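Eukaryotic translation initiation factor 2A (Schizosaccharomyces pombe, PDB 3WJ9) probably directs methionyl-tRNAi to 40S ribosomal subunits in a codon-dependent manner, early in protein synthesis on a small number of specific mRNAs. Local coordinates at residues N39-K47 and Q403-L411; F81-E92 and Q104-E112. One frame throughout, in Å; residues are numbered along the deposited sequence.

Overall arrangement
The chain is the beta-propeller part of a longer protein, all strands and loops, with no ligand to relate the contacts to. Contact 1 joins two blades, one of them built from both ends of the chain; contact 2 lies within the next blade, in WD repeat 1, pairing its two middle strands. Their centres are 15 Å apart, and they lie about 11 and 16 Å from the centre of the chain. They touch through Phe-81, whose CD2 is 3.4 Å from Ser-43 N and whose CB is 3.5 Å from Pro-44 CD. The loops of the two blades repeat one geometry: type I turns run from Ser-43 to Gly-46 and from Ser-82 to Gly-85.

Contact 1: N39-K47 and Q403-L411; sequences NACYSPNGK and QAFWRPRPL
Tyr-42 reaches across to lay one face of its ring on Arg-407. Arg-407 CA is 3.8 Å from the Tyr-42 ring centroid and 16° off the ring normal, which identifies a CH-pi contact, and Arg-407 CB sits over the same ring, nearest CZ. At the rim of the Tyr-42 ring stands Phe-405: CD2 of the tyrosine meets CD1 of the phenylalanine at 3.4 Å. The planes are 85° apart, but neither ring lies over the other's face, so this is a rim-to-rim meeting and not a T-shaped stack. CB of Phe-405 points toward 39-47, and with chi1 at 38° the CZ end of the ring comes to 4.1 Å from Ala-40 CB. Pro-408 continues the apolar seam, its CD 3.7 Å from Tyr-42 CB.

Beyond the seam the contact becomes polar and turns on the loop. Gly-46, at positive phi, closes the type I turn from Ser-43 and offers CA to Pro-408 O in a CA-H...O contact of 3.2 Å. Arg-409 folds back, bent at its second and third torsions, which puts its guanidinium edge beside Gly-46 O, with NH1 2.6 Å from that oxygen, and Asn-45 O over one face. Gly-46 O is also hydrogen-bonded to Thr-62 OG1. The CZ of Arg-409 lies 3.8 Å above the guanidinium plane of Arg-407, whose NH1 forms a salt bridge with Glu-63, probably offsetting the charge gathered there.

In the second shell, Tyr-42 OH is hydrogen-bonded to Gln-6 and Gln-403 OE1 to Arg-10. Strands 39-42 and 403-406 run almost parallel but 8.5 Å apart, too far for backbone pairing: side chains bridge two sheets. Strand 37-42 is an edge strand, paired with 48-53, while 401-406 pairs with 6-11, the joining of chain ends that closes a propeller ring.

Contact 2: F81-E92 and Q104-E112; sequences FSPLGKYLSTWE and QNMKVWNTE
Trp-109 and Thr-90 lock their side chains together over the backbone ladder: indole NE1 donates to Thr-90 OG1 at 2.7 Å and 167°, with the hydroxyl only 8° out of the ring plane. With chi1 at 61°, OG1 of Thr-90 is placed beside the indole N-H.

In the backbone ladder, Leu-88 and Trp-109 form a hydrogen-bonded antiparallel pair: Leu-88 N reaches Trp-109 O at 3.0 Å, and Trp-109 N returns to Leu-88 O at 2.9 Å. The Thr-90 and Lys-107 pair is looser; Thr-90 N to Lys-107 O spans 3.2 Å, and the return bond is weak. Glu-92 N reaches Asn-105 O from above the carbonyl plane, off the lone pairs. At the other end Thr-111 OG1 donates to a lone pair of Gly-85 O at 2.9 Å, tying the Ser-82 to Gly-85 turn to the residue just past strand 106-110.

Two buried polar groups find partners beyond the pair: Ser-89 OG bonds Asn-129 OD1, and Asn-105 OD1 accepts from Gln-122 N. Asn-105 and selenomethionine Met-106 form a classic bulge facing Phe-120. The pair is the middle of a four-strand blade, with 76-81 flanking 87-92 and 116-120 flanking 106-110.

Contact 1: N39-K47 and Q403-L411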
loop_
_atom_site.group_PDB
_atom_site.type_symbol
_atom_site.label_atom_id
_atom_site.label_comp_id
_atom_site.label_asym_id
_atom_site.label_seq_id
_atom_site.Cartn_x
_atom_site.Cartn_y
_atom_site.Cartn_z
ATOM N N ASN A 39 7.848 9.151 -11.826
ATOM C CA ASN A 39 7.052 8.584 -10.747
ATOM C C ASN A 39 5.830 9.455 -10.474
ATOM O O ASN A 39 5.799 10.619 -10.872
ATOM C CB ASN A 39 7.900 8.440 -9.483
ATOM C CG ASN A 39 7.270 7.514 -8.462
ATOM O OD1 ASN A 39 6.408 6.703 -8.794
ATOM N ND2 ASN A 39 7.703 7.629 -7.212
ATOM N N ALA A 40 4.827 8.890 -9.806
ATOM C CA ALA A 40 3.607 9.628 -9.481
ATOM C C ALA A 40 2.793 8.928 -8.391
ATOM O O ALA A 40 2.902 7.715 -8.215
ATOM C CB ALA A 40 2.757 9.820 -10.728
ATOM N N CYS A 41 1.976 9.696 -7.670
ATOM C CA CYS A 41 1.114 9.138 -6.624
ATOM C C CYS A 41 0.030 10.110 -6.141
ATOM O O CYS A 41 0.129 11.322 -6.340
ATOM C CB CYS A 41 1.956 8.689 -5.425
ATOM S SG CYS A 41 2.814 10.020 -4.548
ATOM N N TYR A 42 -1.006 9.557 -5.510
ATOM C CA TYR A 42 -2.063 10.344 -4.879
ATOM C C TYR A 42 -1.894 10.357 -3.362
ATOM O O TYR A 42 -1.336 9.422 -2.784
ATOM C CB TYR A 42 -3.451 9.783 -5.218
ATOM C CG TYR A 42 -4.018 10.186 -6.563
ATOM C CD1 TYR A 42 -4.429 11.489 -6.811
ATOM C CD2 TYR A 42 -4.182 9.248 -7.572
ATOM C CE1 TYR A 42 -4.960 11.851 -8.039
ATOM C CE2 TYR A 42 -4.711 9.598 -8.800
ATOM C CZ TYR A 42 -5.098 10.901 -9.029
ATOM O OH TYR A 42 -5.627 11.251 -10.250
ATOM N N SER A 43 -2.382 11.413 -2.721
ATOM C CA SER A 43 -2.527 11.420 -1.270
ATOM C C SER A 43 -3.667 10.471 -0.907
ATOM O O SER A 43 -4.599 10.310 -1.693
ATOM C CB SER A 43 -2.789 12.838 -0.749
ATOM O OG SER A 43 -3.942 13.404 -1.343
ATOM N N PRO A 44 -3.586 9.826 0.272
ATOM C CA PRO A 44 -4.546 8.796 0.691
ATOM C C PRO A 44 -6.011 9.205 0.524
ATOM O O PRO A 44 -6.863 8.347 0.288
ATOM C CB PRO A 44 -4.209 8.596 2.169
ATOM C CG PRO A 44 -2.757 8.906 2.254
ATOM C CD PRO A 44 -2.537 10.036 1.286
ATOM N N ASN A 45 -6.289 10.499 0.651
ATOM C CA ASN A 45 -7.635 11.030 0.471
ATOM C C ASN A 45 -7.865 11.589 -0.930
ATOM O O ASN A 45 -8.946 12.087 -1.238
ATOM C CB ASN A 45 -7.919 12.112 1.515
ATOM C CG ASN A 45 -6.727 13.016 1.757
ATOM O OD1 ASN A 45 -5.591 12.552 1.850
ATOM N ND2 ASN A 45 -6.982 14.313 1.873
ATOM N N GLY A 46 -6.840 11.511 -1.773
ATOM C CA GLY A 46 -6.954 11.917 -3.162
ATOM C C GLY A 46 -7.176 13.398 -3.399
ATOM O O GLY A 46 -7.637 13.797 -4.469
ATOM N N LYS A 47 -6.851 14.222 -2.409
ATOM C CA LYS A 47 -6.980 15.665 -2.566
ATOM C C LYS A 47 -5.767 16.251 -3.280
ATOM O O LYS A 47 -5.822 17.367 -3.797
ATOM C CB LYS A 47 -7.171 16.344 -1.208
ATOM C CG LYS A 47 -8.508 16.055 -0.551
ATOM C CD LYS A 47 -8.703 16.903 0.697
ATOM C CE LYS A 47 -10.035 16.609 1.366
ATOM N NZ LYS A 47 -10.228 17.438 2.587
ATOM N N GLN A 403 2.304 3.536 -14.896
ATOM C CA GLN A 403 1.293 3.350 -13.862
ATOM C C GLN A 403 -0.020 4.035 -14.222
ATOM O O GLN A 403 -0.062 4.961 -15.036
ATOM C CB GLN A 403 1.786 3.871 -12.509
ATOM C CG GLN A 403 2.440 5.255 -12.542
ATOM C CD GLN A 403 3.446 5.460 -11.419
ATOM O OE1 GLN A 403 4.461 4.766 -11.328
ATOM N NE2 GLN A 403 3.167 6.428 -10.560
ATOM N N ALA A 404 -1.089 3.558 -13.598
ATOM C CA ALA A 404 -2.432 4.076 -13.805
ATOM C C ALA A 404 -3.287 3.691 -12.605
ATOM O O ALA A 404 -3.442 2.510 -12.308
ATOM C CB ALA A 404 -3.030 3.529 -15.093
ATOM N N PHE A 405 -3.839 4.683 -11.914
ATOM C CA PHE A 405 -4.541 4.417 -10.662
ATOM C C PHE A 405 -5.647 5.426 -10.381
ATOM O O PHE A 405 -5.553 6.591 -10.765
ATOM C CB PHE A 405 -3.545 4.401 -9.496
ATOM C CG PHE A 405 -2.460 5.437 -9.609
ATOM C CD1 PHE A 405 -2.696 6.750 -9.242
ATOM C CD2 PHE A 405 -1.199 5.096 -10.072
ATOM C CE1 PHE A 405 -1.701 7.707 -9.345
ATOM C CE2 PHE A 405 -0.199 6.045 -10.175
ATOM C CZ PHE A 405 -0.451 7.353 -9.812
ATOM N N TRP A 406 -6.693 4.962 -9.702
ATOM C CA TRP A 406 -7.811 5.809 -9.300
ATOM C C TRP A 406 -7.392 6.900 -8.325
ATOM O O TRP A 406 -6.449 6.725 -7.551
ATOM C CB TRP A 406 -8.912 4.968 -8.651
ATOM C CG TRP A 406 -9.605 4.021 -9.571
ATOM C CD1 TRP A 406 -9.529 2.660 -9.555
ATOM C CD2 TRP A 406 -10.500 4.362 -10.633
ATOM N NE1 TRP A 406 -10.317 2.131 -10.546
ATOM C CE2 TRP A 406 -10.923 3.156 -11.225
ATOM C CE3 TRP A 406 -10.981 5.570 -11.145
ATOM C CZ2 TRP A 406 -11.805 3.123 -12.303
ATOM C CZ3 TRP A 406 -11.855 5.536 -12.214
ATOM C CH2 TRP A 406 -12.259 4.322 -12.781
ATOM N N ARG A 407 -8.101 8.023 -8.362
ATOM C CA ARG A 407 -7.971 9.038 -7.329
ATOM C C ARG A 407 -8.867 8.648 -6.160
ATOM O O ARG A 407 -10.092 8.703 -6.273
ATOM C CB ARG A 407 -8.351 10.418 -7.859
ATOM C CG ARG A 407 -8.317 11.505 -6.805
ATOM C CD ARG A 407 -9.116 12.713 -7.242
ATOM N NE ARG A 407 -10.515 12.379 -7.480
ATOM C CZ ARG A 407 -11.456 13.274 -7.764
ATOM N NH1 ARG A 407 -11.146 14.560 -7.839
ATOM N NH2 ARG A 407 -12.707 12.884 -7.965
ATOM N N PRO A 408 -8.258 8.247 -5.034
ATOM C CA PRO A 408 -8.998 7.707 -3.886
ATOM C C PRO A 408 -9.886 8.740 -3.196
ATOM O O PRO A 408 -9.438 9.853 -2.925
ATOM C CB PRO A 408 -7.885 7.243 -2.943
ATOM C CG PRO A 408 -6.726 8.112 -3.282
ATOM C CD PRO A 408 -6.814 8.343 -4.762
ATOM N N ARG A 409 -11.135 8.369 -2.924
ATOM C CA ARG A 409 -12.055 9.233 -2.189
ATOM C C ARG A 409 -12.554 8.505 -0.944
ATOM O O ARG A 409 -12.759 7.292 -0.977
ATOM C CB ARG A 409 -13.241 9.650 -3.063
ATOM C CG ARG A 409 -12.888 10.064 -4.487
ATOM C CD ARG A 409 -11.821 11.147 -4.540
ATOM N NE ARG A 409 -12.278 12.428 -4.011
ATOM C CZ ARG A 409 -11.491 13.488 -3.860
ATOM N NH1 ARG A 409 -10.209 13.416 -4.192
ATOM N NH2 ARG A 409 -11.982 14.620 -3.374
ATOM N N PRO A 410 -12.759 9.246 0.157
ATOM C CA PRO A 410 -13.196 8.659 1.428
ATOM C C PRO A 410 -14.700 8.770 1.684
ATOM O O PRO A 410 -15.261 9.867 1.633
ATOM C CB PRO A 410 -12.422 9.479 2.462
ATOM C CG PRO A 410 -12.154 10.819 1.778
ATOM C CD PRO A 410 -12.475 10.682 0.303
ATOM N N LEU A 411 -15.327 7.633 1.975
ATOM C CA LEU A 411 -16.736 7.575 2.364
ATOM C C LEU A 411 -17.654 8.273 1.365
ATOM O O LEU A 411 -18.443 9.146 1.740
ATOM C CB LEU A 411 -16.936 8.196 3.751
ATOM C CG LEU A 411 -16.651 7.356 4.997
ATOM C CD1 LEU A 411 -15.258 7.658 5.522
ATOM C CD2 LEU A 411 -17.695 7.633 6.064
#

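Contact 2: F81-E92 and Q104-E112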
loop_
_atom_site.group_PDB
_atom_site.type_symbol
_atom_site.label_atom_id
_atom_site.label_comp_id
_atom_site.label_asym_id
_atom_site.label_seq_id
_atom_site.Cartn_x
_atom_site.Cartn_y
_atom_site.Cartn_z
ATOM N N PHE A 81 2.725 10.098 0.491
ATOM C CA PHE A 81 1.928 11.062 1.239
ATOM C C PHE A 81 1.621 10.549 2.640
ATOM O O PHE A 81 1.318 9.371 2.828
ATOM C CB PHE A 81 0.615 11.356 0.510
ATOM C CG PHE A 81 0.724 12.397 -0.569
ATOM C CD1 PHE A 81 0.706 13.745 -0.259
ATOM C CD2 PHE A 81 0.825 12.024 -1.898
ATOM C CE1 PHE A 81 0.794 14.702 -1.250
ATOM C CE2 PHE A 81 0.913 12.973 -2.895
ATOM C CZ PHE A 81 0.898 14.316 -2.571
ATOM N N SER A 82 1.700 11.443 3.618
ATOM C CA SER A 82 1.213 11.154 4.959
ATOM C C SER A 82 -0.318 11.091 4.901
ATOM O O SER A 82 -0.915 11.688 4.008
ATOM C CB SER A 82 1.705 12.221 5.938
ATOM O OG SER A 82 1.247 13.507 5.559
ATOM N N PRO A 83 -0.956 10.362 5.840
ATOM C CA PRO A 83 -2.396 10.063 5.807
ATOM C C PRO A 83 -3.304 11.250 5.480
ATOM O O PRO A 83 -4.323 11.062 4.816
ATOM C CB PRO A 83 -2.671 9.564 7.226
ATOM C CG PRO A 83 -1.411 8.917 7.621
ATOM C CD PRO A 83 -0.318 9.763 7.024
ATOM N N LEU A 84 -2.942 12.446 5.933
ATOM C CA LEU A 84 -3.746 13.632 5.657
ATOM C C LEU A 84 -3.074 14.510 4.603
ATOM O O LEU A 84 -3.499 15.641 4.356
ATOM C CB LEU A 84 -3.989 14.426 6.942
ATOM C CG LEU A 84 -4.787 13.704 8.032
ATOM C CD1 LEU A 84 -4.856 14.539 9.298
ATOM C CD2 LEU A 84 -6.187 13.364 7.542
ATOM N N GLY A 85 -2.021 13.980 3.990
ATOM C CA GLY A 85 -1.357 14.642 2.883
ATOM C C GLY A 85 -0.686 15.956 3.229
ATOM O O GLY A 85 -0.395 16.757 2.344
ATOM N N LYS A 86 -0.440 16.181 4.515
ATOM C CA LYS A 86 0.234 17.398 4.949
ATOM C C LYS A 86 1.747 17.229 4.894
ATOM O O LYS A 86 2.496 18.184 5.097
ATOM C CB LYS A 86 -0.203 17.788 6.361
ATOM C CG LYS A 86 -1.613 18.349 6.441
ATOM C CD LYS A 86 -1.988 18.687 7.875
ATOM C CE LYS A 86 -3.344 19.367 7.946
ATOM N NZ LYS A 86 -3.323 20.698 7.280
ATOM N N TYR A 87 2.192 16.008 4.618
ATOM C CA TYR A 87 3.616 15.738 4.466
ATOM C C TYR A 87 3.873 14.761 3.323
ATOM O O TYR A 87 3.090 13.839 3.087
ATOM C CB TYR A 87 4.204 15.195 5.771
ATOM C CG TYR A 87 3.990 16.103 6.959
ATOM C CD1 TYR A 87 4.786 17.225 7.156
ATOM C CD2 TYR A 87 2.987 15.842 7.882
ATOM C CE1 TYR A 87 4.589 18.059 8.242
ATOM C CE2 TYR A 87 2.783 16.669 8.970
ATOM C CZ TYR A 87 3.586 17.776 9.146
ATOM O OH TYR A 87 3.383 18.598 10.230
ATOM N N LEU A 88 4.977 14.978 2.614
ATOM C CA LEU A 88 5.360 14.131 1.493
ATOM C C LEU A 88 6.835 13.758 1.613
ATOM O O LEU A 88 7.689 14.628 1.768
ATOM C CB LEU A 88 5.085 14.841 0.164
ATOM C CG LEU A 88 5.434 14.109 -1.137
ATOM C CD1 LEU A 88 4.387 13.059 -1.467
ATOM C CD2 LEU A 88 5.578 15.092 -2.287
ATOM N N SER A 89 7.126 12.462 1.549
ATOM C CA SER A 89 8.498 11.977 1.675
ATOM C C SER A 89 9.082 11.598 0.317
ATOM O O SER A 89 8.384 11.056 -0.538
ATOM C CB SER A 89 8.556 10.780 2.630
ATOM O OG SER A 89 8.101 11.135 3.925
ATOM N N THR A 90 10.367 11.888 0.126
ATOM C CA THR A 90 11.031 11.638 -1.151
ATOM C C THR A 90 12.327 10.845 -0.993
ATOM O O THR A 90 13.300 11.350 -0.448
ATOM C CB THR A 90 11.362 12.959 -1.880
ATOM O OG1 THR A 90 12.253 13.740 -1.074
ATOM C CG2 THR A 90 10.098 13.758 -2.152
ATOM N N TRP A 91 12.335 9.609 -1.487
ATOM C CA TRP A 91 13.541 8.781 -1.480
ATOM C C TRP A 91 14.421 9.104 -2.683
ATOM O O TRP A 91 13.987 8.985 -3.828
ATOM C CB TRP A 91 13.177 7.288 -1.490
ATOM C CG TRP A 91 14.361 6.336 -1.365
ATOM C CD1 TRP A 91 14.800 5.729 -0.231
ATOM C CD2 TRP A 91 15.222 5.878 -2.417
ATOM N NE1 TRP A 91 15.886 4.938 -0.497
ATOM C CE2 TRP A 91 16.166 5.007 -1.837
ATOM C CE3 TRP A 91 15.292 6.122 -3.790
ATOM C CZ2 TRP A 91 17.166 4.382 -2.579
ATOM C CZ3 TRP A 91 16.287 5.498 -4.528
ATOM C CH2 TRP A 91 17.209 4.638 -3.920
ATOM N N GLU A 92 15.654 9.524 -2.421
ATOM C CA GLU A 92 16.650 9.669 -3.477
ATOM C C GLU A 92 17.635 8.512 -3.381
ATOM O O GLU A 92 17.637 7.777 -2.394
ATOM C CB GLU A 92 17.390 11.004 -3.364
ATOM C CG GLU A 92 16.499 12.231 -3.406
ATOM C CD GLU A 92 17.288 13.522 -3.282
ATOM O OE1 GLU A 92 16.667 14.606 -3.305
ATOM O OE2 GLU A 92 18.529 13.453 -3.163
ATOM N N GLN A 104 21.736 13.166 2.831
ATOM C CA GLN A 104 20.397 12.949 3.354
ATOM C C GLN A 104 19.463 12.530 2.226
ATOM O O GLN A 104 18.820 13.359 1.584
ATOM C CB GLN A 104 19.884 14.201 4.067
ATOM C CG GLN A 104 20.886 14.803 5.051
ATOM C CD GLN A 104 20.626 14.384 6.487
ATOM O OE1 GLN A 104 20.182 13.265 6.750
ATOM N NE2 GLN A 104 20.905 15.282 7.425
ATOM N N ASN A 105 19.407 11.221 2.004
ATOM C CA ASN A 105 18.747 10.640 0.844
ATOM C C ASN A 105 17.261 10.970 0.800
ATOM O O ASN A 105 16.773 11.567 -0.157
ATOM C CB ASN A 105 18.939 9.136 0.855
ATOM C CG ASN A 105 20.273 8.730 1.457
ATOM O OD1 ASN A 105 20.317 7.914 2.373
ATOM N ND2 ASN A 105 21.364 9.305 0.958
HETATM N N MSE A 106 16.563 10.684 1.900
HETATM C CA MSE A 106 15.134 10.962 2.012
HETATM C C MSE A 106 14.834 12.118 2.947
HETATM O O MSE A 106 15.377 12.177 4.069
HETATM C CB MSE A 106 14.390 9.680 2.404
HETATM C CG MSE A 106 14.119 9.525 3.896
HETATM SE SE MSE A 106 12.279 10.113 4.280
HETATM C CE MSE A 106 11.878 8.859 5.743
ATOM N N LYS A 107 13.983 13.036 2.493
ATOM C CA LYS A 107 13.648 14.238 3.201
ATOM C C LYS A 107 12.138 14.237 3.363
ATOM O O LYS A 107 11.432 13.562 2.612
ATOM C CB LYS A 107 14.147 15.451 2.421
ATOM C CG LYS A 107 15.569 15.274 1.891
ATOM C CD LYS A 107 15.948 16.327 0.869
ATOM C CE LYS A 107 17.135 15.868 0.035
ATOM N NZ LYS A 107 18.334 15.580 0.871
ATOM N N VAL A 108 11.637 14.958 4.355
ATOM C CA VAL A 108 10.198 15.095 4.505
ATOM C C VAL A 108 9.848 16.533 4.152
ATOM O O VAL A 108 10.570 17.458 4.517
ATOM C CB VAL A 108 9.726 14.742 5.928
ATOM C CG1 VAL A 108 8.207 14.792 6.018
ATOM C CG2 VAL A 108 10.232 13.366 6.326
ATOM N N TRP A 109 8.758 16.719 3.417
ATOM C CA TRP A 109 8.392 18.048 2.946
ATOM C C TRP A 109 6.988 18.442 3.389
ATOM O O TRP A 109 6.125 17.590 3.591
ATOM C CB TRP A 109 8.486 18.123 1.415
ATOM C CG TRP A 109 9.735 17.517 0.822
ATOM C CD1 TRP A 109 9.966 16.195 0.577
ATOM C CD2 TRP A 109 10.904 18.217 0.371
ATOM N NE1 TRP A 109 11.209 16.025 0.018
ATOM C CE2 TRP A 109 11.804 17.249 -0.121
ATOM C CE3 TRP A 109 11.279 19.564 0.341
ATOM C CZ2 TRP A 109 13.053 17.588 -0.635
ATOM C CZ3 TRP A 109 12.522 19.896 -0.169
ATOM C CH2 TRP A 109 13.393 18.912 -0.650
ATOM N N ASN A 110 6.771 19.744 3.542
ATOM C CA ASN A 110 5.437 20.278 3.768
ATOM C C ASN A 110 4.775 20.525 2.417
ATOM O O ASN A 110 5.445 20.878 1.446
ATOM C CB ASN A 110 5.503 21.564 4.597
ATOM C CG ASN A 110 4.132 22.066 5.026
ATOM O OD1 ASN A 110 3.194 22.121 4.231
ATOM N ND2 ASN A 110 4.017 22.445 6.294
ATOM N N THR A 111 3.462 20.336 2.357
ATOM C CA THR A 111 2.745 20.410 1.088
ATOM C C THR A 111 2.064 21.760 0.854
ATOM O O THR A 111 1.769 22.113 -0.288
ATOM C CB THR A 111 1.688 19.291 0.983
ATOM O OG1 THR A 111 0.702 19.459 2.008
ATOM C CG2 THR A 111 2.344 17.923 1.130
ATOM N N GLU A 112 1.815 22.517 1.919
ATOM C CA GLU A 112 1.165 23.821 1.771
ATOM C C GLU A 112 2.182 24.962 1.953
ATOM O O GLU A 112 1.890 26.127 1.671
ATOM C CB GLU A 112 -0.023 23.957 2.748
ATOM C CG GLU A 112 -0.448 25.400 3.057
ATOM C CD GLU A 112 -1.690 25.522 3.916
ATOM O OE1 GLU A 112 -2.344 24.497 4.189
ATOM O OE2 GLU A 112 -2.008 26.661 4.322
#